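Local coordinates for beta-N-acetylhexosaminidase (PDB 4PYS), which probably hydrolyses terminal N-acetylhexosamine residues from glycans, as other beta-N-acetylhexosaminidases of glycoside hydrolase family 20 do, at residues 361-364 and 365-369; 388-391 and 392-395; 409-412 and 413-417. All coordinates share one frame; numbering follows the deposited sequence.

Contact 1. Residues 361-364 and 365-369; sequences WNWR and GHRDL. With FMT (formic acid), chain I.
Asn362 and Trp363 meet His366 and Arg367 across a single short helical turn, residues 363-366, with His366 N bonded to Asn362 O and Arg367 N bonded to Trp363 O (2.7 Å between Arg367 N and Trp363 O). The turn follows strand 356-360 in the family 20 catalytic domain, which belongs to the TIM-barrel clan. Asn362 is the N-cap. Its side chain extends with CG opposite the backbone N (chi1 -162°), and OD1 accepts from the amide of Gly365 (Asn362 OD1 to Gly365 N 2.8 Å). That amide comes from above the carbonyl plane of the side chain. Asn386 ND2 also donates to OD1, and Asn386 OD1 accepts from Arg364 N. Asn362 ND2 lies at the edge of the His366 imidazole, in its plane, 3.6 Å from His366 CD2.

Trp363 and Arg367 meet both by packing and by hydrogen bonds. Arg367 bends at chi2 (-62°), which lays CD over one face of the indole, 3.7 Å from the centroid of the six-membered ring. This is a CH-pi contact. The guanidinium lies nearly parallel to the indole, with the planes 12° apart. Arg367 NH2 turns back to Trp363 O at 3.1 Å, and that oxygen lies in the guanidinium plane. Trp363 O therefore takes two donors from one residue, Arg367 N and NH2, on opposite faces of its carbonyl plane.

A formic acid, probably from the crystallisation liquor, also bonds Tyr346 OH. Its O2 accepts from Trp361 N. Its O1 accepts from Asn362 N.

Chemically, each part of the turn has its own hold. Asn362 caps the start. Arg367, with positive phi, follows the helix and bonds Trp363 O twice. The adjacent amides of Trp361 and Asn362 hold the formic acid just before the helix.

Contact 2. Residues 388-391 and 392-395; sequences YTYL and NFPL. With FMT (formic acid), chain J.
Tyr390 and Phe393 form the tight part of this contact, at the two ends of a type I beta turn. Phe393 N donates to Tyr390 O at 3.0 Å, with the amide above the carbonyl plane. The side chains meet on the same turn. Tyr390 CB sits over one face of the Phe393 ring, 4.0 Å from its centroid, in a CH-pi contact. The phenol ring presents its edge to the same aromatic partner in an offset edge-to-face pair, with planes at 82°. CD2 of Tyr390 reaches CE1 of Phe393 at 4.0 Å.

Asn392 OD1 approaches the CB end of Tyr390 obliquely to the ring. The asparagine CG lies between the backbone N and the carbonyl carbon (chi1 48°), and this folds Asn392 OD1 back to 3.5 Å from Tyr390 CB. The two side chains run side by side in the same direction. The amide is bonded beyond the turn: ND2 donates to Tyr401 OH, and OD1 takes a weak bond from Trp436 N. Tyr390 OH and Asn392 ND2 each hydrogen-bond a glycerol, probably from the crystallisation liquor.

The looser side belongs to Tyr388, which is partly exposed and stands apart from 392-395. Tyr388 OH donates to O1 of a formic acid at 2.8 Å, and that oxygen lies at the edge of the phenol ring, in its plane.

In the catalytic domain this is a buried turn closed by one backbone bond and by ring packing, with Leu391 also bonded through its backbone to Ala434. The polar ends of Tyr390 and Asn392 have separate partners, and the bound glycerols imply that small polyols can reach them.

Contact 3. Residues 409-412 and 413-417; sequences LEDV and YLRNP
Asp411 and Arg415 form the charged pair of this contact, one turn apart on helix 409-415. Arg415 NH2 donates to Asp411 OD1 at 2.8 Å, and the bond is almost straight, with an angle of 178° at the hydrogen. OD1 lies in the guanidinium plane, at its edge. The donor reaches OD1 on its anti side, somewhat out of the carboxylate plane. The arginine chain bends at chi3 (-65°), which returns its head to the carboxylate. A water completes a ring with the pair, accepting from Arg415 NE at 2.8 Å and donating to Asp411 OD1. The second carboxylate oxygen, OD2, accepts from Asp408 N, so both oxygens are engaged. This would favour a charged carboxylate.

The backbone bonds are helical. Tyr413 N, Leu414 N and Arg415 N bond in turn to Leu409 O, Glu410 O and Asp411 O. The last of these, Arg415 N to Asp411 O, is 2.9 Å.

Glu410 and Leu414 pack side by side and point the same way, with Glu410 OE2 4.2 Å from Leu414 CD1. Asn416 CB comes to 3.2 Å from Val412 O, an oxygen that also accepts from Gln460 NE2. Asn416 ND2 donates to OE1 of the same glutamine.

The helix precedes strand 428-435 of the family 20 catalytic domain, of the TIM-barrel clan. Helix 453-462 packs against Leu409, Val412 and Asn416. Helix 470-486 meets Leu409 and Glu410, and its Phe473 stacks on Tyr413, whose OH bonds Glu468 O. Tyr388 of helix 386-389 lies against Asp411, Val412 and Arg415. Three helices thus cover the buried side, while Leu414 and Arg415 stay exposed.

Overall arrangement
Along the chain the three contacts come in series, and none nests in or crosses another. Contact 1 closes the turn after strand 356-360 and leads into helix 369-376. Contact 2 closes the turn after helix 386-389, which follows strand 381-383. Contact 3 winds the last helix before strand 428-435. All lie in the family 20 catalytic region, on loops and short helices attached to its parallel strands. They also touch in space. Trp361 of contact 1 packs on Tyr390 of contact 2, and Trp363 on Pro417 of contact 3. Tyr388 joins contacts 2 and 3 through a probable bond from its N to Asn416 OD1.

Contact 1. Residues 361-364 and 365-369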
loop_
_atom_site.group_PDB
_atom_site.type_symbol
_atom_site.label_atom_id
_atom_site.label_comp_id
_atom_site.label_asym_id
_atom_site.label_seq_id
_atom_site.Cartn_x
_atom_site.Cartn_y
_atom_site.Cartn_z
ATOM N N TRP A 361 7.417 -11.645 -4.221
ATOM C CA TRP A 361 7.456 -11.606 -2.751
ATOM C C TRP A 361 8.358 -12.630 -2.049
ATOM O O TRP A 361 8.924 -12.326 -0.998
ATOM C CB TRP A 361 6.041 -11.714 -2.167
ATOM C CG TRP A 361 5.479 -13.106 -2.231
ATOM C CD1 TRP A 361 4.744 -13.650 -3.247
ATOM C CD2 TRP A 361 5.581 -14.122 -1.218
ATOM N NE1 TRP A 361 4.395 -14.950 -2.933
ATOM C CE2 TRP A 361 4.896 -15.259 -1.693
ATOM C CE3 TRP A 361 6.187 -14.177 0.043
ATOM C CZ2 TRP A 361 4.805 -16.446 -0.948
ATOM C CZ3 TRP A 361 6.098 -15.355 0.778
ATOM C CH2 TRP A 361 5.413 -16.469 0.282
ATOM N N ASN A 362 8.477 -13.844 -2.582
ATOM C CA ASN A 362 9.172 -14.876 -1.810
ATOM C C ASN A 362 10.664 -15.003 -2.121
ATOM O O ASN A 362 11.105 -16.000 -2.690
ATOM C CB ASN A 362 8.474 -16.237 -1.923
ATOM C CG ASN A 362 8.891 -17.193 -0.823
ATOM O OD1 ASN A 362 9.784 -16.891 -0.028
ATOM N ND2 ASN A 362 8.247 -18.354 -0.770
ATOM N N TRP A 363 11.432 -13.987 -1.731
ATOM C CA TRP A 363 12.888 -14.022 -1.869
ATOM C C TRP A 363 13.481 -15.162 -1.050
ATOM O O TRP A 363 14.319 -15.928 -1.543
ATOM C CB TRP A 363 13.491 -12.697 -1.401
ATOM C CG TRP A 363 14.995 -12.719 -1.375
ATOM C CD1 TRP A 363 15.797 -13.008 -0.306
ATOM C CD2 TRP A 363 15.872 -12.446 -2.472
ATOM N NE1 TRP A 363 17.121 -12.929 -0.674
ATOM C CE2 TRP A 363 17.193 -12.584 -1.999
ATOM C CE3 TRP A 363 15.670 -12.096 -3.808
ATOM C CZ2 TRP A 363 18.305 -12.382 -2.819
ATOM C CZ3 TRP A 363 16.776 -11.889 -4.618
ATOM C CH2 TRP A 363 18.075 -12.033 -4.122
ATOM N N ARG A 364 13.042 -15.272 0.201
ATOM C CA ARG A 364 13.608 -16.257 1.124
ATOM C C ARG A 364 13.497 -17.677 0.585
ATOM O O ARG A 364 14.451 -18.457 0.658
ATOM C CB ARG A 364 12.961 -16.137 2.510
ATOM C CG ARG A 364 13.717 -16.879 3.596
ATOM C CD ARG A 364 13.217 -16.515 4.978
ATOM N NE ARG A 364 12.019 -17.258 5.334
ATOM C CZ ARG A 364 12.027 -18.460 5.899
ATOM N NH1 ARG A 364 13.178 -19.064 6.168
ATOM N NH2 ARG A 364 10.885 -19.063 6.192
ATOM N N GLY A 365 12.345 -18.001 0.005
ATOM C CA GLY A 365 12.127 -19.333 -0.523
ATOM C C GLY A 365 12.568 -19.543 -1.960
ATOM O O GLY A 365 13.008 -20.636 -2.318
ATOM N N HIS A 366 12.458 -18.513 -2.791
ATOM C CA HIS A 366 12.668 -18.703 -4.224
ATOM C C HIS A 366 13.489 -17.612 -4.913
ATOM O O HIS A 366 13.546 -17.570 -6.148
ATOM C CB HIS A 366 11.320 -18.880 -4.932
ATOM C CG HIS A 366 10.559 -20.087 -4.476
ATOM N ND1 HIS A 366 10.730 -21.332 -5.044
ATOM C CD2 HIS A 366 9.642 -20.244 -3.494
ATOM C CE1 HIS A 366 9.942 -22.202 -4.437
ATOM N NE2 HIS A 366 9.272 -21.568 -3.493
ATOM N N ARG A 367 14.128 -16.753 -4.116
ATOM C CA ARG A 367 14.949 -15.652 -4.634
ATOM C C ARG A 367 14.194 -14.830 -5.681
ATOM O O ARG A 367 13.091 -14.344 -5.416
ATOM C CB ARG A 367 16.278 -16.178 -5.200
ATOM C CG ARG A 367 17.187 -16.846 -4.163
ATOM C CD ARG A 367 17.610 -15.861 -3.075
ATOM N NE ARG A 367 18.595 -16.432 -2.155
ATOM C CZ ARG A 367 18.308 -16.916 -0.947
ATOM N NH1 ARG A 367 19.274 -17.419 -0.189
ATOM N NH2 ARG A 367 17.060 -16.902 -0.494
ATOM N N ASP A 368 14.758 -14.698 -6.878
ATOM C CA ASP A 368 14.136 -13.861 -7.906
ATOM C C ASP A 368 13.368 -14.643 -8.978
ATOM O O ASP A 368 13.154 -14.128 -10.078
ATOM C CB ASP A 368 15.177 -12.954 -8.568
ATOM C CG ASP A 368 16.297 -13.734 -9.215
ATOM O OD1 ASP A 368 16.492 -14.913 -8.851
ATOM O OD2 ASP A 368 16.989 -13.162 -10.081
ATOM N N LEU A 369 12.940 -15.865 -8.656
ATOM C CA LEU A 369 12.223 -16.702 -9.622
ATOM C C LEU A 369 11.027 -15.986 -10.259
ATOM O O LEU A 369 10.862 -16.013 -11.474
ATOM C CB LEU A 369 11.769 -18.027 -8.987
ATOM C CG LEU A 369 11.040 -19.007 -9.919
ATOM C CD1 LEU A 369 11.874 -19.292 -11.154
ATOM C CD2 LEU A 369 10.703 -20.303 -9.207
HETATM C C FMT I . 7.506 -14.704 -5.715
HETATM O O1 FMT I . 7.701 -15.511 -4.819
HETATM O O2 FMT I . 6.500 -14.012 -5.799
#

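Contact 2. Residues 388-391 and 392-395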
loop_
_atom_site.group_PDB
_atom_site.type_symbol
_atom_site.label_atom_id
_atom_site.label_comp_id
_atom_site.label_asym_id
_atom_site.label_seq_id
_atom_site.Cartn_x
_atom_site.Cartn_y
_atom_site.Cartn_z
ATOM N N TYR A 388 13.396 -7.467 2.138
ATOM C CA TYR A 388 13.176 -7.011 3.510
ATOM C C TYR A 388 12.081 -5.953 3.523
ATOM O O TYR A 388 12.268 -4.831 4.031
ATOM C CB TYR A 388 14.464 -6.391 4.062
ATOM C CG TYR A 388 15.573 -7.401 4.236
ATOM C CD1 TYR A 388 15.465 -8.416 5.181
ATOM C CD2 TYR A 388 16.742 -7.333 3.479
ATOM C CE1 TYR A 388 16.469 -9.347 5.352
ATOM C CE2 TYR A 388 17.756 -8.263 3.653
ATOM C CZ TYR A 388 17.616 -9.264 4.596
ATOM O OH TYR A 388 18.619 -10.201 4.780
ATOM N N THR A 389 10.929 -6.304 2.956
ATOM C CA THR A 389 9.795 -5.394 2.949
ATOM C C THR A 389 8.650 -5.879 3.821
ATOM O O THR A 389 7.650 -5.169 3.958
ATOM C CB THR A 389 9.242 -5.133 1.517
ATOM O OG1 THR A 389 8.462 -6.259 1.066
ATOM C CG2 THR A 389 10.381 -4.846 0.530
ATOM N N TYR A 390 8.772 -7.082 4.398
ATOM C CA TYR A 390 7.732 -7.599 5.293
ATOM C C TYR A 390 7.948 -7.119 6.722
ATOM O O TYR A 390 8.684 -7.734 7.499
ATOM C CB TYR A 390 7.662 -9.127 5.257
ATOM C CG TYR A 390 6.862 -9.658 4.082
ATOM C CD1 TYR A 390 6.646 -8.878 2.945
ATOM C CD2 TYR A 390 6.312 -10.935 4.120
ATOM C CE1 TYR A 390 5.895 -9.377 1.860
ATOM C CE2 TYR A 390 5.572 -11.432 3.056
ATOM C CZ TYR A 390 5.368 -10.656 1.936
ATOM O OH TYR A 390 4.608 -11.179 0.894
ATOM N N LEU A 391 7.294 -6.015 7.061
ATOM C CA LEU A 391 7.486 -5.369 8.359
ATOM C C LEU A 391 6.909 -6.173 9.513
ATOM O O LEU A 391 7.172 -5.869 10.681
ATOM C CB LEU A 391 6.881 -3.958 8.315
ATOM C CG LEU A 391 7.528 -3.080 7.246
ATOM C CD1 LEU A 391 6.647 -1.868 6.943
ATOM C CD2 LEU A 391 8.910 -2.642 7.704
ATOM N N ASN A 392 6.112 -7.198 9.203
ATOM C CA ASN A 392 5.686 -8.127 10.242
ATOM C C ASN A 392 6.837 -8.989 10.772
ATOM O O ASN A 392 6.734 -9.572 11.858
ATOM C CB ASN A 392 4.527 -9.016 9.750
ATOM C CG ASN A 392 4.798 -9.613 8.391
ATOM O OD1 ASN A 392 4.913 -8.888 7.396
ATOM N ND2 ASN A 392 4.888 -10.942 8.329
ATOM N N PHE A 393 7.933 -9.086 10.024
ATOM C CA PHE A 393 9.103 -9.796 10.546
ATOM C C PHE A 393 9.651 -8.902 11.652
ATOM O O PHE A 393 9.972 -7.736 11.402
ATOM C CB PHE A 393 10.194 -9.964 9.479
ATOM C CG PHE A 393 9.881 -10.995 8.416
ATOM C CD1 PHE A 393 8.584 -11.460 8.220
ATOM C CD2 PHE A 393 10.898 -11.489 7.605
ATOM C CE1 PHE A 393 8.305 -12.413 7.227
ATOM C CE2 PHE A 393 10.635 -12.439 6.615
ATOM C CZ PHE A 393 9.333 -12.903 6.427
ATOM N N PRO A 394 9.742 -9.427 12.875
ATOM C CA PRO A 394 10.245 -8.608 13.985
ATOM C C PRO A 394 11.768 -8.513 13.934
ATOM O O PRO A 394 12.368 -9.121 13.056
ATOM C CB PRO A 394 9.790 -9.386 15.220
ATOM C CG PRO A 394 9.724 -10.827 14.761
ATOM C CD PRO A 394 9.288 -10.763 13.313
ATOM N N LEU A 395 12.382 -7.749 14.834
ATOM C CA LEU A 395 13.845 -7.656 14.861
ATOM C C LEU A 395 14.485 -8.818 15.620
ATOM O O LEU A 395 15.673 -9.110 15.429
ATOM C CB LEU A 395 14.304 -6.329 15.467
ATOM C CG LEU A 395 14.476 -5.140 14.526
ATOM C CD1 LEU A 395 13.123 -4.595 14.042
ATOM C CD2 LEU A 395 15.297 -4.060 15.220
HETATM C C FMT J . 18.589 -11.745 7.378
HETATM O O1 FMT J . 18.472 -12.454 6.383
HETATM O O2 FMT J . 18.201 -12.071 8.502
#

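Contact 3. Residues 409-412 and 413-417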
loop_
_atom_site.group_PDB
_atom_site.type_symbol
_atom_site.label_atom_id
_atom_site.label_comp_id
_atom_site.label_asym_id
_atom_site.label_seq_id
_atom_site.Cartn_x
_atom_site.Cartn_y
_atom_site.Cartn_z
ATOM N N LEU A 409 16.938 -2.314 10.638
ATOM C CA LEU A 409 16.997 -1.152 9.755
ATOM C C LEU A 409 18.205 -1.199 8.814
ATOM O O LEU A 409 18.116 -0.750 7.655
ATOM C CB LEU A 409 17.000 0.145 10.577
ATOM C CG LEU A 409 16.784 1.447 9.798
ATOM C CD1 LEU A 409 15.362 1.523 9.221
ATOM C CD2 LEU A 409 17.045 2.645 10.705
ATOM N N GLU A 410 19.323 -1.742 9.296
ATOM C CA GLU A 410 20.493 -1.937 8.436
ATOM C C GLU A 410 20.211 -2.925 7.315
ATOM O O GLU A 410 20.636 -2.708 6.182
ATOM C CB GLU A 410 21.723 -2.403 9.241
ATOM C CG GLU A 410 22.579 -1.273 9.776
ATOM C CD GLU A 410 23.911 -1.743 10.365
ATOM O OE1 GLU A 410 24.341 -1.156 11.372
ATOM O OE2 GLU A 410 24.523 -2.686 9.818
ATOM N N ASP A 411 19.508 -4.018 7.617
ATOM C CA ASP A 411 19.210 -4.999 6.581
ATOM C C ASP A 411 18.360 -4.370 5.485
ATOM O O ASP A 411 18.656 -4.524 4.295
ATOM C CB ASP A 411 18.483 -6.230 7.160
ATOM C CG ASP A 411 19.331 -7.003 8.147
ATOM O OD1 ASP A 411 20.532 -7.242 7.866
ATOM O OD2 ASP A 411 18.791 -7.387 9.212
ATOM N N VAL A 412 17.305 -3.659 5.867
ATOM C CA VAL A 412 16.425 -3.114 4.835
ATOM C C VAL A 412 17.160 -2.032 4.041
ATOM O O VAL A 412 17.086 -1.999 2.814
ATOM C CB VAL A 412 15.048 -2.637 5.379
ATOM C CG1 VAL A 412 15.205 -1.715 6.555
ATOM C CG2 VAL A 412 14.234 -1.966 4.269
ATOM N N TYR A 413 17.924 -1.185 4.721
ATOM C CA TYR A 413 18.602 -0.101 4.012
ATOM C C TYR A 413 19.725 -0.577 3.091
ATOM O O TYR A 413 19.877 -0.074 1.971
ATOM C CB TYR A 413 19.140 0.937 5.009
ATOM C CG TYR A 413 19.485 2.251 4.328
ATOM C CD1 TYR A 413 18.488 3.154 3.988
ATOM C CD2 TYR A 413 20.796 2.576 4.023
ATOM C CE1 TYR A 413 18.784 4.351 3.354
ATOM C CE2 TYR A 413 21.104 3.783 3.386
ATOM C CZ TYR A 413 20.096 4.654 3.060
ATOM O OH TYR A 413 20.383 5.853 2.425
ATOM N N LEU A 414 20.491 -1.565 3.541
ATOM C CA LEU A 414 21.724 -1.931 2.849
ATOM C C LEU A 414 21.584 -3.141 1.926
ATOM O O LEU A 414 22.400 -3.309 1.029
ATOM C CB LEU A 414 22.834 -2.241 3.861
ATOM C CG LEU A 414 23.270 -1.120 4.794
ATOM C CD1 LEU A 414 24.292 -1.677 5.789
ATOM C CD2 LEU A 414 23.855 0.024 3.989
ATOM N N ARG A 415 20.581 -3.995 2.154
ATOM C CA ARG A 415 20.588 -5.306 1.494
ATOM C C ARG A 415 19.214 -5.749 0.967
ATOM O O ARG A 415 18.948 -6.942 0.852
ATOM C CB ARG A 415 21.175 -6.375 2.442
ATOM C CG ARG A 415 22.706 -6.279 2.613
ATOM C CD ARG A 415 23.260 -7.260 3.670
ATOM N NE ARG A 415 22.772 -6.959 5.015
ATOM C CZ ARG A 415 23.335 -6.079 5.841
ATOM N NH1 ARG A 415 24.413 -5.396 5.470
ATOM N NH2 ARG A 415 22.821 -5.874 7.043
ATOM N N ASN A 416 18.367 -4.789 0.614
ATOM C CA ASN A 416 16.991 -5.097 0.185
ATOM C C ASN A 416 16.938 -5.515 -1.277
ATOM O O ASN A 416 17.210 -4.703 -2.158
ATOM C CB ASN A 416 16.124 -3.853 0.389
ATOM C CG ASN A 416 14.645 -4.119 0.195
ATOM O OD1 ASN A 416 14.215 -5.263 0.038
ATOM N ND2 ASN A 416 13.854 -3.051 0.212
ATOM N N PRO A 417 16.564 -6.777 -1.548
ATOM C CA PRO A 417 16.458 -7.238 -2.938
ATOM C C PRO A 417 15.448 -6.428 -3.752
ATOM O O PRO A 417 15.566 -6.379 -4.981
ATOM C CB PRO A 417 15.950 -8.677 -2.783
ATOM C CG PRO A 417 16.418 -9.105 -1.430
ATOM C CD PRO A 417 16.289 -7.861 -0.585
HETATM O O HOH W 1 21.154 -9.164 5.508
#